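Local coordinates for protein VIN1 (PDB 6BFI) that binds actin filaments and may play a role in cell-cell adhesion, as a sponge member of the vinculin/alpha-catenin family, at residues Ile766-Lys777 against Ala792-Leu803; Asp226-Lys237 against Asp447-Val458. All blocks are in the same frame, centred on the assembly; numbering follows the deposited sequence.

Contacts 1 and 2 each join helices of this mainly helical, strand-free chain, one a neighbouring pair in sequence, the other helices far apart in it. Contact 2 closes first along the chain, bringing helix 224-249 against helices 432-449 and 452-460 across more than two hundred residues. Contact 1 follows near the C-terminal end, where helix 763-778 packs on helix 786-817, its next helix in sequence. The two share no helix and lie on opposite sides of the chain's centre, their own centres 48 Å apart and their nearest atoms about 29 Å apart. One is thus a buried local pairing within a bundle, the other a partly buried junction between distant parts of the sequence.

Contact 1: Ile766-Lys777 against Ala792-Leu803; sequences ISTQLKILATVK and ATDMLVGNAENL
Leu-796 pushes into the space framed by Leu-770, Leu-773, Ala-774 and Lys-777, a knobs-into-holes fit between two nearly antiparallel helices of an alpha-helical bundle. The axes cross at -152° with a closest approach of 9.1 Å. The two methyls of Leu-796 divide the work: CD1 meets Leu-770 CD1 at 3.8 Å, while CD2 lies against CB and CG of Lys-777. Next to it, Leu-773 CD2 touches the terminal methyl CE of Met-795 where the two side chains cross at about a right angle. Toward the other end, Ile-766 CG2 rests on Leu-803 CB at 3.5 Å, and CD2 of Leu-803 reaches CD2 of Leu-770. Helices 690-710 and 718-745 also pack against this apolar layer.

A second knob is polar. Asn-799 stands among Ile-766, Gln-769, Leu-770 and Leu-773, its CG directed away from its own backbone N (chi1 -178°) and into the opposite helix. Its ND2 gives a weak hydrogen bond to Ile-766 O, 3.4 Å long, an oxygen that already accepts the helical N-H of Leu-770. The amide of Gln-769 has its own partner in Thr-254. A water spans the helices by donating to both Leu-773 O and Ala-792 O.

At the far edge, Lys-777 bends at chi2 (64°), which carries its chain past Leu-796 to Thr-793, and NZ also forms a salt bridge with Asp-789. The hydrogen bond from NZ to Thr-793 OG1 measures 2.5 Å, shorter than usual and probably affected by coordinate error. With an alanine in place of Lys-777, Asp-789 and the Thr-793 hydroxyl would probably lose their cationic partner and Leu-796 CD2 the chain beside it. Thr-793 OG1 is also hydrogen-bonded to Asp-789 O.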
loop_
_atom_site.group_PDB
_atom_site.type_symbol
_atom_site.label_atom_id
_atom_site.label_comp_id
_atom_site.label_asym_id
_atom_site.label_seq_id
_atom_site.Cartn_x
_atom_site.Cartn_y
_atom_site.Cartn_z
ATOM N N ILE A 766 12.146 2.745 12.677
ATOM C CA ILE A 766 13.015 3.710 12.008
ATOM C C ILE A 766 13.834 4.487 13.028
ATOM O O ILE A 766 15.038 4.692 12.845
ATOM C CB ILE A 766 12.197 4.665 11.119
ATOM C CG1 ILE A 766 11.527 3.920 9.969
ATOM C CG2 ILE A 766 13.097 5.737 10.550
ATOM C CD1 ILE A 766 10.535 4.785 9.210
ATOM N N SER A 767 13.198 4.937 14.113
ATOM C CA SER A 767 13.913 5.752 15.092
ATOM C C SER A 767 14.916 4.919 15.882
ATOM O O SER A 767 16.019 5.393 16.193
ATOM C CB SER A 767 12.920 6.440 16.029
ATOM O OG SER A 767 12.150 5.494 16.747
ATOM N N THR A 768 14.552 3.679 16.219
ATOM C CA THR A 768 15.490 2.784 16.892
ATOM C C THR A 768 16.717 2.532 16.022
ATOM O O THR A 768 17.865 2.692 16.469
ATOM C CB THR A 768 14.790 1.468 17.239
ATOM O OG1 THR A 768 13.637 1.738 18.047
ATOM C CG2 THR A 768 15.729 0.540 17.996
ATOM N N GLN A 769 16.487 2.150 14.762
ATOM C CA GLN A 769 17.591 1.997 13.822
ATOM C C GLN A 769 18.374 3.292 13.670
ATOM O O GLN A 769 19.588 3.259 13.457
ATOM C CB GLN A 769 17.066 1.531 12.464
ATOM C CG GLN A 769 16.427 0.155 12.486
ATOM C CD GLN A 769 15.931 -0.280 11.119
ATOM O OE1 GLN A 769 16.263 0.330 10.102
ATOM N NE2 GLN A 769 15.128 -1.337 11.090
ATOM N N LEU A 770 17.704 4.440 13.788
ATOM C CA LEU A 770 18.395 5.720 13.682
ATOM C C LEU A 770 19.390 5.895 14.818
ATOM O O LEU A 770 20.544 6.275 14.595
ATOM C CB LEU A 770 17.385 6.870 13.670
ATOM C CG LEU A 770 17.984 8.280 13.636
ATOM C CD1 LEU A 770 18.685 8.544 12.310
ATOM C CD2 LEU A 770 16.918 9.329 13.897
ATOM N N LYS A 771 18.959 5.620 16.053
ATOM C CA LYS A 771 19.870 5.757 17.185
ATOM C C LYS A 771 21.031 4.778 17.080
ATOM O O LYS A 771 22.189 5.149 17.317
ATOM C CB LYS A 771 19.113 5.562 18.498
ATOM C CG LYS A 771 18.098 6.656 18.784
ATOM C CD LYS A 771 17.490 6.499 20.165
ATOM C CE LYS A 771 16.718 5.199 20.285
ATOM N NZ LYS A 771 16.119 5.051 21.638
ATOM N N ILE A 772 20.747 3.526 16.710
ATOM C CA ILE A 772 21.819 2.539 16.588
ATOM C C ILE A 772 22.817 2.961 15.514
ATOM O O ILE A 772 24.035 2.958 15.733
ATOM C CB ILE A 772 21.235 1.143 16.304
ATOM C CG1 ILE A 772 20.387 0.670 17.486
ATOM C CG2 ILE A 772 22.349 0.152 16.008
ATOM C CD1 ILE A 772 19.720 -0.670 17.267
ATOM N N LEU A 773 22.313 3.343 14.338
ATOM C CA LEU A 773 23.194 3.649 13.216
ATOM C C LEU A 773 23.977 4.933 13.444
ATOM O O LEU A 773 25.121 5.048 12.986
ATOM C CB LEU A 773 22.383 3.737 11.923
ATOM C CG LEU A 773 21.757 2.419 11.449
ATOM C CD1 LEU A 773 20.819 2.650 10.268
ATOM C CD2 LEU A 773 22.828 1.404 11.101
ATOM N N ALA A 774 23.383 5.910 14.135
ATOM C CA ALA A 774 24.127 7.110 14.496
ATOM C C ALA A 774 25.208 6.797 15.522
ATOM O O ALA A 774 26.304 7.367 15.469
ATOM C CB ALA A 774 23.177 8.178 15.027
ATOM N N THR A 775 24.917 5.898 16.469
ATOM C CA THR A 775 25.948 5.486 17.418
ATOM C C THR A 775 27.088 4.763 16.710
ATOM O O THR A 775 28.258 4.921 17.081
ATOM C CB THR A 775 25.342 4.601 18.509
ATOM O OG1 THR A 775 24.292 5.313 19.172
ATOM C CG2 THR A 775 26.401 4.210 19.531
ATOM N N VAL A 776 26.769 3.974 15.681
ATOM C CA VAL A 776 27.811 3.290 14.920
ATOM C C VAL A 776 28.628 4.291 14.112
ATOM O O VAL A 776 29.860 4.194 14.039
ATOM C CB VAL A 776 27.189 2.202 14.023
ATOM C CG1 VAL A 776 28.246 1.579 13.122
ATOM C CG2 VAL A 776 26.530 1.138 14.874
ATOM N N LYS A 777 27.959 5.273 13.500
ATOM C CA LYS A 777 28.663 6.276 12.705
ATOM C C LYS A 777 29.579 7.130 13.572
ATOM O O LYS A 777 30.689 7.482 13.155
ATOM C CB LYS A 777 27.652 7.154 11.965
ATOM C CG LYS A 777 28.242 8.399 11.319
ATOM C CD LYS A 777 29.241 8.050 10.230
ATOM C CE LYS A 777 29.841 9.307 9.620
ATOM N NZ LYS A 777 30.818 8.990 8.543
ATOM N N ALA A 792 28.749 2.886 7.269
ATOM C CA ALA A 792 28.026 3.544 8.354
ATOM C C ALA A 792 27.341 4.812 7.864
ATOM O O ALA A 792 26.169 5.060 8.182
ATOM C CB ALA A 792 28.980 3.856 9.508
ATOM N N THR A 793 28.052 5.615 7.070
ATOM C CA THR A 793 27.460 6.823 6.506
ATOM C C THR A 793 26.260 6.490 5.628
ATOM O O THR A 793 25.184 7.076 5.783
ATOM C CB THR A 793 28.512 7.596 5.707
ATOM O OG1 THR A 793 29.578 7.997 6.577
ATOM C CG2 THR A 793 27.897 8.830 5.064
ATOM N N ASP A 794 26.422 5.535 4.707
ATOM C CA ASP A 794 25.353 5.231 3.759
ATOM C C ASP A 794 24.118 4.677 4.462
ATOM O O ASP A 794 22.983 5.010 4.098
ATOM C CB ASP A 794 25.854 4.251 2.700
ATOM C CG ASP A 794 27.045 4.786 1.930
ATOM O OD1 ASP A 794 27.290 6.009 1.989
ATOM O OD2 ASP A 794 27.734 3.984 1.264
ATOM N N MET A 795 24.315 3.828 5.472
ATOM C CA MET A 795 23.173 3.307 6.214
ATOM C C MET A 795 22.488 4.408 7.012
ATOM O O MET A 795 21.251 4.476 7.053
ATOM C CB MET A 795 23.617 2.168 7.131
ATOM C CG MET A 795 24.126 0.948 6.379
ATOM S SD MET A 795 24.807 -0.318 7.466
ATOM C CE MET A 795 23.331 -0.876 8.311
ATOM N N LEU A 796 23.272 5.287 7.645
ATOM C CA LEU A 796 22.675 6.384 8.398
ATOM C C LEU A 796 21.852 7.287 7.487
ATOM O O LEU A 796 20.710 7.632 7.809
ATOM C CB LEU A 796 23.758 7.185 9.122
ATOM C CG LEU A 796 23.259 8.395 9.922
ATOM C CD1 LEU A 796 22.250 7.975 10.982
ATOM C CD2 LEU A 796 24.427 9.135 10.556
ATOM N N VAL A 797 22.409 7.666 6.332
ATOM C CA VAL A 797 21.695 8.589 5.455
ATOM C C VAL A 797 20.473 7.918 4.843
ATOM O O VAL A 797 19.438 8.566 4.650
ATOM C CB VAL A 797 22.628 9.169 4.371
ATOM C CG1 VAL A 797 23.804 9.900 5.007
ATOM C CG2 VAL A 797 23.114 8.089 3.424
ATOM N N GLY A 798 20.553 6.620 4.540
ATOM C CA GLY A 798 19.370 5.923 4.057
ATOM C C GLY A 798 18.261 5.902 5.091
ATOM O O GLY A 798 17.103 6.208 4.791
ATOM N N ASN A 799 18.611 5.556 6.334
ATOM C CA ASN A 799 17.633 5.548 7.417
ATOM C C ASN A 799 17.008 6.927 7.612
ATOM O O ASN A 799 15.785 7.054 7.743
ATOM C CB ASN A 799 18.298 5.069 8.709
ATOM C CG ASN A 799 17.330 4.993 9.870
ATOM O OD1 ASN A 799 17.140 5.965 10.601
ATOM N ND2 ASN A 799 16.711 3.833 10.047
ATOM N N ALA A 800 17.838 7.975 7.629
ATOM C CA ALA A 800 17.332 9.325 7.874
ATOM C C ALA A 800 16.446 9.805 6.731
ATOM O O ALA A 800 15.415 10.447 6.965
ATOM C CB ALA A 800 18.497 10.292 8.091
ATOM N N GLU A 801 16.836 9.513 5.488
ATOM C CA GLU A 801 15.985 9.841 4.349
ATOM C C GLU A 801 14.632 9.150 4.462
ATOM O O GLU A 801 13.582 9.776 4.263
ATOM C CB GLU A 801 16.683 9.455 3.043
ATOM C CG GLU A 801 17.817 10.384 2.649
ATOM C CD GLU A 801 18.626 9.854 1.481
ATOM O OE1 GLU A 801 18.635 8.623 1.273
ATOM O OE2 GLU A 801 19.250 10.669 0.769
ATOM N N ASN A 802 14.637 7.855 4.793
ATOM C CA ASN A 802 13.377 7.138 4.967
ATOM C C ASN A 802 12.526 7.771 6.065
ATOM O O ASN A 802 11.304 7.916 5.910
ATOM C CB ASN A 802 13.654 5.668 5.271
ATOM C CG ASN A 802 12.400 4.904 5.624
ATOM O OD1 ASN A 802 12.314 4.290 6.685
ATOM N ND2 ASN A 802 11.413 4.945 4.738
ATOM N N LEU A 803 13.154 8.166 7.176
ATOM C CA LEU A 803 12.409 8.819 8.250
ATOM C C LEU A 803 11.781 10.125 7.780
ATOM O O LEU A 803 10.623 10.414 8.100
ATOM C CB LEU A 803 13.317 9.079 9.452
ATOM C CG LEU A 803 12.636 9.806 10.615
ATOM C CD1 LEU A 803 11.442 9.010 11.124
ATOM C CD2 LEU A 803 13.620 10.083 11.741
HETATM O O HOH W 1 25.648 3.861 10.651
#

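Contact 2: Asp226-Lys237 against Asp447-Val458; sequences DAAFGRDYVIQK and DISTAVVPAARV
Tyr-233 lays one face of its ring against Ala-451 while its hydroxyl reaches on to Asp-447, a single side chain joining an apolar and a charged part of a contact between helices far apart in sequence, within the helical-bundle architecture of the vinculin family. The Ala-451 methyl CB stands over that face in a CH-pi contact, 4.1 Å from the ring centroid and offset toward the rim. CG of the tyrosine is swung opposite its backbone N (chi1 165°), which sends the ring across to Asp-447, Ile-448 and Ala-451. Ring and carboxylate planes are 32° apart, and the hydrogen bond from Tyr-233 OH to Asp-447 OD2, 2.6 Å long, meets the oxygen from above the carboxylate plane. Ile-448 comes to the ring at about a right angle, with CD1 4.0 Å from Tyr-233 CE2.

One turn earlier, Phe-229 slants against Pro-454, CD1 lying 3.5 Å from the proline CG, and brings its ring edge near Ala-451 CA. Asp-226 crosses the same proline at about a right angle: its CB meets Pro-454 O and Val-458 CG2, the latter also touching Ala-227. Asp-226 OD2 lies 3.1 Å from CD of Arg-457, so the opposite charges are near each other without forming a salt bridge. Behind this layer, Val-452 and Ala-456 pack against helices 381-390, 399-427 and 466-493.

Lys-237 bends at chi3 (-74°) to bring NZ back to Tyr-233 OH, giving a hydrogen bond of 3.0 Å and a long salt bridge to Asp-447 OD2. The phenol oxygen therefore accepts from the lysine while it donates to the aspartate, two bonds that probably hold the hydroxyl's rotation and favour the charged forms of Lys-237 and Asp-447.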
loop_
_atom_site.group_PDB
_atom_site.type_symbol
_atom_site.label_atom_id
_atom_site.label_comp_id
_atom_site.label_asym_id
_atom_site.label_seq_id
_atom_site.Cartn_x
_atom_site.Cartn_y
_atom_site.Cartn_z
ATOM N N ASP A 226 -5.770 -29.134 -22.122
ATOM C CA ASP A 226 -6.274 -28.075 -21.253
ATOM C C ASP A 226 -6.288 -28.499 -19.790
ATOM O O ASP A 226 -6.051 -27.672 -18.902
ATOM C CB ASP A 226 -7.670 -27.647 -21.704
ATOM C CG ASP A 226 -7.668 -27.020 -23.080
ATOM O OD1 ASP A 226 -6.791 -26.172 -23.346
ATOM O OD2 ASP A 226 -8.532 -27.384 -23.903
ATOM N N ALA A 227 -6.569 -29.776 -19.515
ATOM C CA ALA A 227 -6.472 -30.269 -18.145
ATOM C C ALA A 227 -5.032 -30.209 -17.655
ATOM O O ALA A 227 -4.756 -29.758 -16.533
ATOM C CB ALA A 227 -7.015 -31.697 -18.060
ATOM N N ALA A 228 -4.096 -30.655 -18.499
ATOM C CA ALA A 228 -2.681 -30.529 -18.173
ATOM C C ALA A 228 -2.295 -29.069 -17.981
ATOM O O ALA A 228 -1.476 -28.745 -17.113
ATOM C CB ALA A 228 -1.832 -31.174 -19.268
ATOM N N PHE A 229 -2.883 -28.171 -18.777
ATOM C CA PHE A 229 -2.617 -26.748 -18.603
ATOM C C PHE A 229 -3.082 -26.268 -17.237
ATOM O O PHE A 229 -2.375 -25.510 -16.568
ATOM C CB PHE A 229 -3.288 -25.934 -19.711
ATOM C CG PHE A 229 -3.104 -24.445 -19.564
ATOM C CD1 PHE A 229 -4.028 -23.681 -18.870
ATOM C CD2 PHE A 229 -2.001 -23.813 -20.115
ATOM C CE1 PHE A 229 -3.860 -22.317 -18.731
ATOM C CE2 PHE A 229 -1.826 -22.448 -19.979
ATOM C CZ PHE A 229 -2.757 -21.700 -19.285
ATOM N N GLY A 230 -4.276 -26.684 -16.812
ATOM C CA GLY A 230 -4.750 -26.294 -15.492
ATOM C C GLY A 230 -3.834 -26.784 -14.388
ATOM O O GLY A 230 -3.383 -26.005 -13.536
ATOM N N ARG A 231 -3.529 -28.085 -14.401
ATOM C CA ARG A 231 -2.635 -28.654 -13.398
ATOM C C ARG A 231 -1.304 -27.909 -13.355
ATOM O O ARG A 231 -0.875 -27.445 -12.293
ATOM C CB ARG A 231 -2.411 -30.138 -13.686
ATOM C CG ARG A 231 -1.398 -30.801 -12.773
ATOM C CD ARG A 231 -0.928 -32.105 -13.383
ATOM N NE ARG A 231 -0.334 -31.885 -14.699
ATOM C CZ ARG A 231 -0.154 -32.836 -15.609
ATOM N NH1 ARG A 231 -0.530 -34.083 -15.354
ATOM N NH2 ARG A 231 0.395 -32.536 -16.779
ATOM N N ASP A 232 -0.647 -27.769 -14.510
ATOM C CA ASP A 232 0.660 -27.117 -14.545
ATOM C C ASP A 232 0.566 -25.643 -14.166
ATOM O O ASP A 232 1.544 -25.068 -13.675
ATOM C CB ASP A 232 1.289 -27.272 -15.929
ATOM C CG ASP A 232 1.487 -28.727 -16.316
ATOM O OD1 ASP A 232 1.455 -29.590 -15.414
ATOM O OD2 ASP A 232 1.676 -29.007 -17.520
ATOM N N TYR A 233 -0.591 -25.020 -14.392
ATOM C CA TYR A 233 -0.802 -23.660 -13.917
ATOM C C TYR A 233 -0.771 -23.613 -12.397
ATOM O O TYR A 233 -0.139 -22.726 -11.807
ATOM C CB TYR A 233 -2.129 -23.116 -14.450
ATOM C CG TYR A 233 -2.612 -21.863 -13.749
ATOM C CD1 TYR A 233 -2.149 -20.610 -14.125
ATOM C CD2 TYR A 233 -3.539 -21.937 -12.716
ATOM C CE1 TYR A 233 -2.588 -19.465 -13.488
ATOM C CE2 TYR A 233 -3.985 -20.799 -12.074
ATOM C CZ TYR A 233 -3.505 -19.564 -12.463
ATOM O OH TYR A 233 -3.945 -18.425 -11.824
ATOM N N VAL A 234 -1.445 -24.563 -11.742
ATOM C CA VAL A 234 -1.415 -24.579 -10.282
ATOM C C VAL A 234 -0.013 -24.911 -9.779
ATOM O O VAL A 234 0.460 -24.339 -8.785
ATOM C CB VAL A 234 -2.468 -25.558 -9.734
ATOM C CG1 VAL A 234 -2.464 -25.545 -8.214
ATOM C CG2 VAL A 234 -3.851 -25.199 -10.271
ATOM N N ILE A 235 0.681 -25.824 -10.463
ATOM C CA ILE A 235 2.053 -26.153 -10.083
ATOM C C ILE A 235 2.941 -24.920 -10.180
ATOM O O ILE A 235 3.809 -24.695 -9.329
ATOM C CB ILE A 235 2.592 -27.303 -10.952
ATOM C CG1 ILE A 235 1.708 -28.540 -10.809
ATOM C CG2 ILE A 235 4.029 -27.634 -10.569
ATOM C CD1 ILE A 235 2.108 -29.686 -11.712
ATOM N N GLN A 236 2.743 -24.103 -11.218
ATOM C CA GLN A 236 3.572 -22.914 -11.379
ATOM C C GLN A 236 3.221 -21.851 -10.346
ATOM O O GLN A 236 4.107 -21.148 -9.852
ATOM C CB GLN A 236 3.440 -22.356 -12.796
ATOM C CG GLN A 236 4.658 -22.608 -13.677
ATOM C CD GLN A 236 5.917 -21.930 -13.155
ATOM O OE1 GLN A 236 5.848 -20.971 -12.388
ATOM N NE2 GLN A 236 7.076 -22.432 -13.573
ATOM N N LYS A 237 1.935 -21.710 -10.009
ATOM C CA LYS A 237 1.560 -20.767 -8.962
ATOM C C LYS A 237 2.203 -21.149 -7.631
ATOM O O LYS A 237 2.760 -20.294 -6.926
ATOM C CB LYS A 237 0.036 -20.693 -8.835
ATOM C CG LYS A 237 -0.431 -19.739 -7.747
ATOM C CD LYS A 237 -1.942 -19.543 -7.751
ATOM C CE LYS A 237 -2.401 -18.678 -8.914
ATOM N NZ LYS A 237 -3.863 -18.376 -8.845
ATOM N N ASP A 447 -4.195 -13.296 -13.988
ATOM C CA ASP A 447 -3.519 -14.583 -13.873
ATOM C C ASP A 447 -4.517 -15.724 -13.700
ATOM O O ASP A 447 -4.442 -16.736 -14.407
ATOM C CB ASP A 447 -2.526 -14.550 -12.713
ATOM C CG ASP A 447 -1.753 -15.846 -12.573
ATOM O OD1 ASP A 447 -0.863 -16.100 -13.414
ATOM O OD2 ASP A 447 -2.033 -16.607 -11.624
ATOM N N ILE A 448 -5.464 -15.579 -12.769
ATOM C CA ILE A 448 -6.457 -16.632 -12.577
ATOM C C ILE A 448 -7.406 -16.698 -13.765
ATOM O O ILE A 448 -7.974 -17.758 -14.058
ATOM C CB ILE A 448 -7.216 -16.436 -11.250
ATOM C CG1 ILE A 448 -8.116 -17.641 -10.962
ATOM C CG2 ILE A 448 -8.045 -15.162 -11.282
ATOM C CD1 ILE A 448 -7.398 -18.979 -11.037
ATOM N N SER A 449 -7.584 -15.586 -14.481
ATOM C CA SER A 449 -8.418 -15.610 -15.677
ATOM C C SER A 449 -7.807 -16.483 -16.766
ATOM O O SER A 449 -8.537 -17.030 -17.602
ATOM C CB SER A 449 -8.642 -14.190 -16.195
ATOM O OG SER A 449 -9.339 -13.403 -15.244
ATOM N N THR A 450 -6.476 -16.634 -16.775
ATOM C CA THR A 450 -5.866 -17.511 -17.775
ATOM C C THR A 450 -6.315 -18.966 -17.640
ATOM O O THR A 450 -6.192 -19.730 -18.605
ATOM C CB THR A 450 -4.338 -17.455 -17.697
ATOM O OG1 THR A 450 -3.887 -18.095 -16.495
ATOM C CG2 THR A 450 -3.851 -16.012 -17.723
ATOM N N ALA A 451 -6.835 -19.370 -16.482
ATOM C CA ALA A 451 -7.189 -20.761 -16.234
ATOM C C ALA A 451 -8.675 -21.051 -16.399
ATOM O O ALA A 451 -9.079 -22.213 -16.287
ATOM C CB ALA A 451 -6.743 -21.173 -14.827
ATOM N N VAL A 452 -9.495 -20.036 -16.669
ATOM C CA VAL A 452 -10.939 -20.235 -16.713
ATOM C C VAL A 452 -11.357 -20.940 -17.999
ATOM O O VAL A 452 -12.102 -21.926 -17.970
ATOM C CB VAL A 452 -11.661 -18.885 -16.538
ATOM C CG1 VAL A 452 -13.125 -19.004 -16.919
ATOM C CG2 VAL A 452 -11.519 -18.401 -15.104
ATOM N N VAL A 453 -10.888 -20.444 -19.149
ATOM C CA VAL A 453 -11.268 -21.064 -20.423
ATOM C C VAL A 453 -10.754 -22.488 -20.546
ATOM O O VAL A 453 -11.509 -23.352 -21.019
ATOM C CB VAL A 453 -10.840 -20.161 -21.595
ATOM C CG1 VAL A 453 -11.084 -20.862 -22.921
ATOM C CG2 VAL A 453 -11.596 -18.835 -21.545
ATOM N N PRO A 454 -9.510 -22.822 -20.169
ATOM C CA PRO A 454 -9.085 -24.229 -20.281
ATOM C C PRO A 454 -9.948 -25.198 -19.490
ATOM O O PRO A 454 -10.284 -26.274 -20.002
ATOM C CB PRO A 454 -7.642 -24.194 -19.760
ATOM C CG PRO A 454 -7.178 -22.825 -20.074
ATOM C CD PRO A 454 -8.370 -21.944 -19.840
ATOM N N ALA A 455 -10.323 -24.849 -18.257
ATOM C CA ALA A 455 -11.140 -25.752 -17.449
ATOM C C ALA A 455 -12.518 -25.947 -18.069
ATOM O O ALA A 455 -12.997 -27.081 -18.215
ATOM C CB ALA A 455 -11.257 -25.217 -16.023
ATOM N N ALA A 456 -13.169 -24.845 -18.445
ATOM C CA ALA A 456 -14.467 -24.942 -19.103
ATOM C C ALA A 456 -14.372 -25.719 -20.407
ATOM O O ALA A 456 -15.339 -26.373 -20.809
ATOM C CB ALA A 456 -15.039 -23.548 -19.352
ATOM N N ARG A 457 -13.220 -25.665 -21.078
ATOM C CA ARG A 457 -13.038 -26.446 -22.294
ATOM C C ARG A 457 -12.838 -27.926 -21.992
ATOM O O ARG A 457 -13.221 -28.774 -22.804
ATOM C CB ARG A 457 -11.856 -25.906 -23.102
ATOM C CG ARG A 457 -11.910 -26.261 -24.582
ATOM C CD ARG A 457 -10.731 -25.686 -25.352
ATOM N NE ARG A 457 -10.715 -24.227 -25.342
ATOM C CZ ARG A 457 -11.301 -23.469 -26.264
ATOM N NH1 ARG A 457 -11.958 -24.031 -27.271
ATOM N NH2 ARG A 457 -11.233 -22.147 -26.180
ATOM N N VAL A 458 -12.249 -28.258 -20.838
ATOM C CA VAL A 458 -12.191 -29.654 -20.423
ATOM C C VAL A 458 -13.591 -30.177 -20.139
ATOM O O VAL A 458 -13.932 -31.307 -20.511
ATOM C CB VAL A 458 -11.272 -29.830 -19.200
ATOM C CG1 VAL A 458 -11.313 -31.279 -18.712
ATOM C CG2 VAL A 458 -9.849 -29.422 -19.536
#